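Local coordinates for UPF0303 protein YBR137W (Saccharomyces cerevisiae, PDB 4CLC), which is of unknown function but is a cytoplasmic UPF0303-family protein, probably related to the haem-degrading HbpS-like proteins, at residues 86-89 with 90-94; 110-113 with 114-118. All blocks are in the same frame, centred on the assembly; numbering follows the deposited sequence.

How the interactions relate
Both contacts are local; interaction 1 lies within one helix, interaction 2 at the start of another. Interaction 1 fills the middle of helix 84-98 and is partly buried. Interaction 2 starts the short helix 114-117 and lies at the surface. Their centres are about 17 Å apart, and their nearest atoms about 7 Å. In 86-94, four backbone bonds join one helix, and side chains add a cation-pi pair and a lysine-to-amide bond. In 110-118, a threonine and a glutamate cap backbone N-H groups instead. S122 links the two places: its carbonyl takes R90 of interaction 1 and its hydroxyl pairs with E115 of interaction 2. F118 also meets F98, on helix 84-98.

Interaction 1. Residues 86-89 with 90-94; sequences FWIQ and RKKKT
R90 starts the second half of this helical run, and its N donates to F86 O at 2.7 Å. Its side chain turns back over W87, one turn earlier. The chain bends at chi3 (54°), which brings the guanidinium over the six-membered ring. NH1 leads and lies 3.6 Å above the W87 ring plane, offset toward the rim. R90 CZ is 4.9 Å from the centroid of that ring and close to its normal. This is a cation-pi contact, but not a flat stack: the two planes are 75° apart. R90 NH2 is held by the carbonyl of S122. An aromatic side chain of another protein chain also makes a cation-pi contact with R90.

K91 N donates to W87 O at 2.8 Å. Its long chain is extended beyond CG, and K91 CE passes W87 CE3 at 3.6 Å. The ammonium goes on to the carbonyls of G129 and I148, so this buried charge has polar partners. An alanine in place of W87 would probably leave the R90 guanidinium without this aromatic face, though not without the other chain's ring, and K91 CE less covered.

K92 N donates to I88 O at 3.0 Å. The side chain bends at its last two torsions and lies alongside Q89. K92 NZ reaches Q89 OE1 at 2.8 Å, from above the amide plane (58° out of it). D62 forms only a long, weak ion pair with the same amine.

K93 N donates to Q89 O in the fourth bond of the series, while its NZ forms a salt bridge with E124.

The unbroken i to i+4 ladder is that of a regular alpha helix. W87-R90 and Q89-K92 are i to i+3 pairs on helix 84-98, which packs I88 and K92 against strands 60-64 and 144-149.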
loop_
_atom_site.group_PDB
_atom_site.type_symbol
_atom_site.label_atom_id
_atom_site.label_comp_id
_atom_site.label_asym_id
_atom_site.label_seq_id
_atom_site.Cartn_x
_atom_site.Cartn_y
_atom_site.Cartn_z
ATOM N N PHE D 86 1.606 12.670 -17.527
ATOM C CA PHE D 86 0.657 11.608 -17.253
ATOM C C PHE D 86 0.153 10.971 -18.557
ATOM O O PHE D 86 0.160 9.745 -18.697
ATOM C CB PHE D 86 -0.507 12.149 -16.435
ATOM C CG PHE D 86 -0.171 12.397 -15.003
ATOM C CD1 PHE D 86 -0.249 11.365 -14.071
ATOM C CD2 PHE D 86 0.227 13.663 -14.575
ATOM C CE1 PHE D 86 0.064 11.572 -12.740
ATOM C CE2 PHE D 86 0.538 13.890 -13.238
ATOM C CZ PHE D 86 0.454 12.827 -12.319
ATOM N N TRP D 87 -0.257 11.811 -19.512
ATOM C CA TRP D 87 -0.781 11.310 -20.780
ATOM C C TRP D 87 0.287 10.523 -21.496
ATOM O O TRP D 87 0.018 9.440 -22.026
ATOM C CB TRP D 87 -1.308 12.448 -21.676
ATOM C CG TRP D 87 -2.747 12.776 -21.375
ATOM C CD1 TRP D 87 -3.218 13.789 -20.585
ATOM C CD2 TRP D 87 -3.888 12.054 -21.815
ATOM N NE1 TRP D 87 -4.582 13.739 -20.506
ATOM C CE2 TRP D 87 -5.024 12.677 -21.264
ATOM C CE3 TRP D 87 -4.070 10.935 -22.630
ATOM C CZ2 TRP D 87 -6.320 12.228 -21.504
ATOM C CZ3 TRP D 87 -5.356 10.485 -22.867
ATOM C CH2 TRP D 87 -6.462 11.129 -22.307
ATOM N N ILE D 88 1.508 11.046 -21.486
ATOM C CA ILE D 88 2.610 10.344 -22.118
ATOM C C ILE D 88 2.835 8.981 -21.467
ATOM O O ILE D 88 3.017 7.991 -22.165
ATOM C CB ILE D 88 3.897 11.175 -22.077
ATOM C CG1 ILE D 88 3.803 12.292 -23.114
ATOM C CG2 ILE D 88 5.128 10.300 -22.377
ATOM C CD1 ILE D 88 5.067 13.053 -23.269
ATOM N N GLN D 89 2.787 8.930 -20.136
ATOM C CA GLN D 89 3.017 7.678 -19.428
ATOM C C GLN D 89 1.892 6.706 -19.680
ATOM O O GLN D 89 2.119 5.537 -19.985
ATOM C CB GLN D 89 3.172 7.915 -17.933
ATOM C CG GLN D 89 4.263 7.052 -17.317
ATOM C CD GLN D 89 5.662 7.330 -17.908
ATOM O OE1 GLN D 89 5.869 8.290 -18.673
ATOM N NE2 GLN D 89 6.631 6.490 -17.538
ATOM N N ARG D 90 0.670 7.215 -19.584
ATOM C CA ARG D 90 -0.507 6.402 -19.816
ATOM C C ARG D 90 -0.626 5.888 -21.266
ATOM O O ARG D 90 -1.013 4.728 -21.482
ATOM C CB ARG D 90 -1.738 7.187 -19.406
ATOM C CG ARG D 90 -1.728 7.568 -17.956
ATOM C CD ARG D 90 -2.963 8.311 -17.558
ATOM N NE ARG D 90 -4.163 7.558 -17.912
ATOM C CZ ARG D 90 -5.055 7.950 -18.819
ATOM N NH1 ARG D 90 -4.909 9.102 -19.460
ATOM N NH2 ARG D 90 -6.099 7.188 -19.078
ATOM N N LYS D 91 -0.281 6.707 -22.259
ATOM C CA LYS D 91 -0.354 6.216 -23.632
ATOM C C LYS D 91 0.703 5.146 -23.875
ATOM O O LYS D 91 0.401 4.059 -24.382
ATOM C CB LYS D 91 -0.184 7.349 -24.640
ATOM C CG LYS D 91 -1.302 8.362 -24.636
ATOM C CD LYS D 91 -1.183 9.306 -25.809
ATOM C CE LYS D 91 -2.073 10.528 -25.638
ATOM N NZ LYS D 91 -1.887 11.487 -26.776
ATOM N N LYS D 92 1.940 5.475 -23.502
ATOM C CA LYS D 92 3.105 4.608 -23.659
ATOM C C LYS D 92 2.848 3.264 -23.014
ATOM O O LYS D 92 3.157 2.220 -23.584
ATOM C CB LYS D 92 4.348 5.265 -23.039
ATOM C CG LYS D 92 5.612 4.452 -23.156
ATOM C CD LYS D 92 6.823 5.154 -22.581
ATOM C CE LYS D 92 6.641 5.517 -21.145
ATOM N NZ LYS D 92 6.789 6.986 -20.996
ATOM N N LYS D 93 2.263 3.301 -21.824
ATOM C CA LYS D 93 2.018 2.087 -21.080
ATOM C C LYS D 93 1.107 1.157 -21.880
ATOM O O LYS D 93 1.451 -0.012 -22.110
ATOM C CB LYS D 93 1.423 2.393 -19.697
ATOM C CG LYS D 93 1.525 1.189 -18.778
ATOM C CD LYS D 93 1.202 1.479 -17.331
ATOM C CE LYS D 93 1.516 0.256 -16.459
ATOM N NZ LYS D 93 1.759 0.596 -15.019
ATOM N N THR D 94 -0.038 1.681 -22.322
ATOM C CA THR D 94 -0.948 0.916 -23.166
ATOM C C THR D 94 -0.218 0.342 -24.377
ATOM O O THR D 94 -0.214 -0.870 -24.577
ATOM C CB THR D 94 -2.121 1.762 -23.669
ATOM O OG1 THR D 94 -2.924 2.223 -22.572
ATOM C CG2 THR D 94 -2.958 0.946 -24.596
#

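Interaction 2. Residues 110-113 with 114-118; sequences GDKT and PEEKF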
loop_
_atom_site.group_PDB
_atom_site.type_symbol
_atom_site.label_atom_id
_atom_site.label_comp_id
_atom_site.label_asym_id
_atom_site.label_seq_id
_atom_site.Cartn_x
_atom_site.Cartn_y
_atom_site.Cartn_z
ATOM N N GLY D 110 -13.987 0.290 -28.644
ATOM C CA GLY D 110 -14.694 1.559 -28.628
ATOM C C GLY D 110 -16.027 1.530 -27.912
ATOM O O GLY D 110 -16.861 0.672 -28.178
ATOM N N ASP D 111 -16.208 2.477 -27.003
ATOM C CA ASP D 111 -17.421 2.647 -26.187
ATOM C C ASP D 111 -17.479 1.745 -24.959
ATOM O O ASP D 111 -18.208 2.053 -24.013
ATOM C CB ASP D 111 -18.709 2.415 -27.012
ATOM C CG ASP D 111 -19.126 3.636 -27.848
ATOM O OD1 ASP D 111 -18.250 4.449 -28.223
ATOM O OD2 ASP D 111 -20.344 3.768 -28.142
ATOM N N LYS D 112 -16.689 0.679 -24.918
ATOM C CA LYS D 112 -16.566 -0.061 -23.665
ATOM C C LYS D 112 -15.510 0.647 -22.831
ATOM O O LYS D 112 -14.596 1.251 -23.395
ATOM C CB LYS D 112 -16.197 -1.529 -23.896
ATOM C CG LYS D 112 -17.363 -2.437 -24.273
ATOM C CD LYS D 112 -16.846 -3.764 -24.837
ATOM C CE LYS D 112 -17.933 -4.574 -25.556
ATOM N NZ LYS D 112 -17.357 -5.632 -26.460
ATOM N N THR D 113 -15.644 0.610 -21.503
ATOM C CA THR D 113 -14.585 1.125 -20.630
ATOM C C THR D 113 -13.379 0.214 -20.711
ATOM O O THR D 113 -13.521 -0.978 -21.023
ATOM C CB THR D 113 -15.010 1.246 -19.134
ATOM O OG1 THR D 113 -15.262 -0.053 -18.567
ATOM C CG2 THR D 113 -16.208 2.181 -18.968
ATOM N N PRO D 114 -12.182 0.773 -20.432
ATOM C CA PRO D 114 -10.950 -0.024 -20.407
ATOM C C PRO D 114 -11.051 -1.141 -19.378
ATOM O O PRO D 114 -10.738 -2.287 -19.690
ATOM C CB PRO D 114 -9.883 1.004 -20.027
ATOM C CG PRO D 114 -10.451 2.291 -20.521
ATOM C CD PRO D 114 -11.896 2.197 -20.187
ATOM N N GLU D 115 -11.538 -0.806 -18.190
ATOM C CA GLU D 115 -11.791 -1.795 -17.152
ATOM C C GLU D 115 -12.672 -2.953 -17.667
ATOM O O GLU D 115 -12.455 -4.115 -17.296
ATOM C CB GLU D 115 -12.436 -1.135 -15.928
ATOM C CG GLU D 115 -11.594 -0.042 -15.251
ATOM C CD GLU D 115 -11.648 1.321 -15.953
ATOM O OE1 GLU D 115 -11.997 1.400 -17.162
ATOM O OE2 GLU D 115 -11.327 2.327 -15.282
ATOM N N GLU D 116 -13.647 -2.650 -18.528
ATOM C CA GLU D 116 -14.509 -3.695 -19.082
ATOM C C GLU D 116 -13.820 -4.560 -20.126
ATOM O O GLU D 116 -13.913 -5.786 -20.072
ATOM C CB GLU D 116 -15.754 -3.099 -19.719
ATOM C CG GLU D 116 -16.904 -2.799 -18.776
ATOM C CD GLU D 116 -17.979 -1.928 -19.442
ATOM O OE1 GLU D 116 -17.892 -1.704 -20.683
ATOM O OE2 GLU D 116 -18.889 -1.455 -18.713
ATOM N N LYS D 117 -13.191 -3.935 -21.119
ATOM C CA LYS D 117 -12.698 -4.724 -22.250
ATOM C C LYS D 117 -11.313 -5.360 -22.067
ATOM O O LYS D 117 -11.097 -6.501 -22.462
ATOM C CB LYS D 117 -12.717 -3.871 -23.532
ATOM C CG LYS D 117 -12.426 -4.666 -24.811
ATOM C CD LYS D 117 -13.559 -4.528 -25.810
ATOM C CE LYS D 117 -13.413 -5.432 -27.066
ATOM N NZ LYS D 117 -12.335 -6.489 -27.059
ATOM N N PHE D 118 -10.351 -4.604 -21.548
ATOM C CA PHE D 118 -8.997 -5.141 -21.384
ATOM C C PHE D 118 -8.592 -5.497 -19.951
ATOM O O PHE D 118 -7.508 -6.079 -19.735
ATOM C CB PHE D 118 -8.011 -4.157 -21.994
ATOM C CG PHE D 118 -8.370 -3.789 -23.378
ATOM C CD1 PHE D 118 -8.218 -4.706 -24.407
ATOM C CD2 PHE D 118 -8.921 -2.552 -23.655
ATOM C CE1 PHE D 118 -8.575 -4.376 -25.701
ATOM C CE2 PHE D 118 -9.272 -2.219 -24.932
ATOM C CZ PHE D 118 -9.106 -3.127 -25.960
#
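The backbone of T113 is extended and P114 turns into the helix, so that T113 O takes K117 N at 3.0 Å in the first helical bond; E116 N also approaches the same oxygen, but weakly. T113 is the N-cap. Its OG1 sits between the backbone N and the carbonyl carbon (chi1 66°), where it can face the open end of the helix. There it accepts from E116 N at 3.1 Å.

E116 bonds back to T113. Its CG stands anti to the carbonyl carbon (chi1 -84°), which aims the extended chain at T113. E116 OE1 then accepts from T113 N in a long, weak bond of 3.3 Å. The two reciprocal bonds make a capping box. T113 OG1 gives E116 N, in the first turn, a side-chain acceptor, and E116 OE1 weakly serves the N-H of the N-cap residue.

K112 packs beside the box from the loop. Its side chain crosses that of E116 at about a right angle, with K112 CB 3.6 Å from E116 OE1. Further out it meets K117 through methylenes, K112 CD to K117 CD at 3.5 Å. Their like-charged ends, K112 NZ and K117 NZ, stay 5.1 Å apart. E115 OE1 also comes within 3.6 Å of T113 CB, while E115 OE2 pairs with the hydroxyl of S122.

The turn follows helix 102-107 and starts helix 114-117 at the surface. P114 rests on K109, S122 and F127. Just past the helix, buried F118 meets F127 and, edge to face, F98 of helix 84-98.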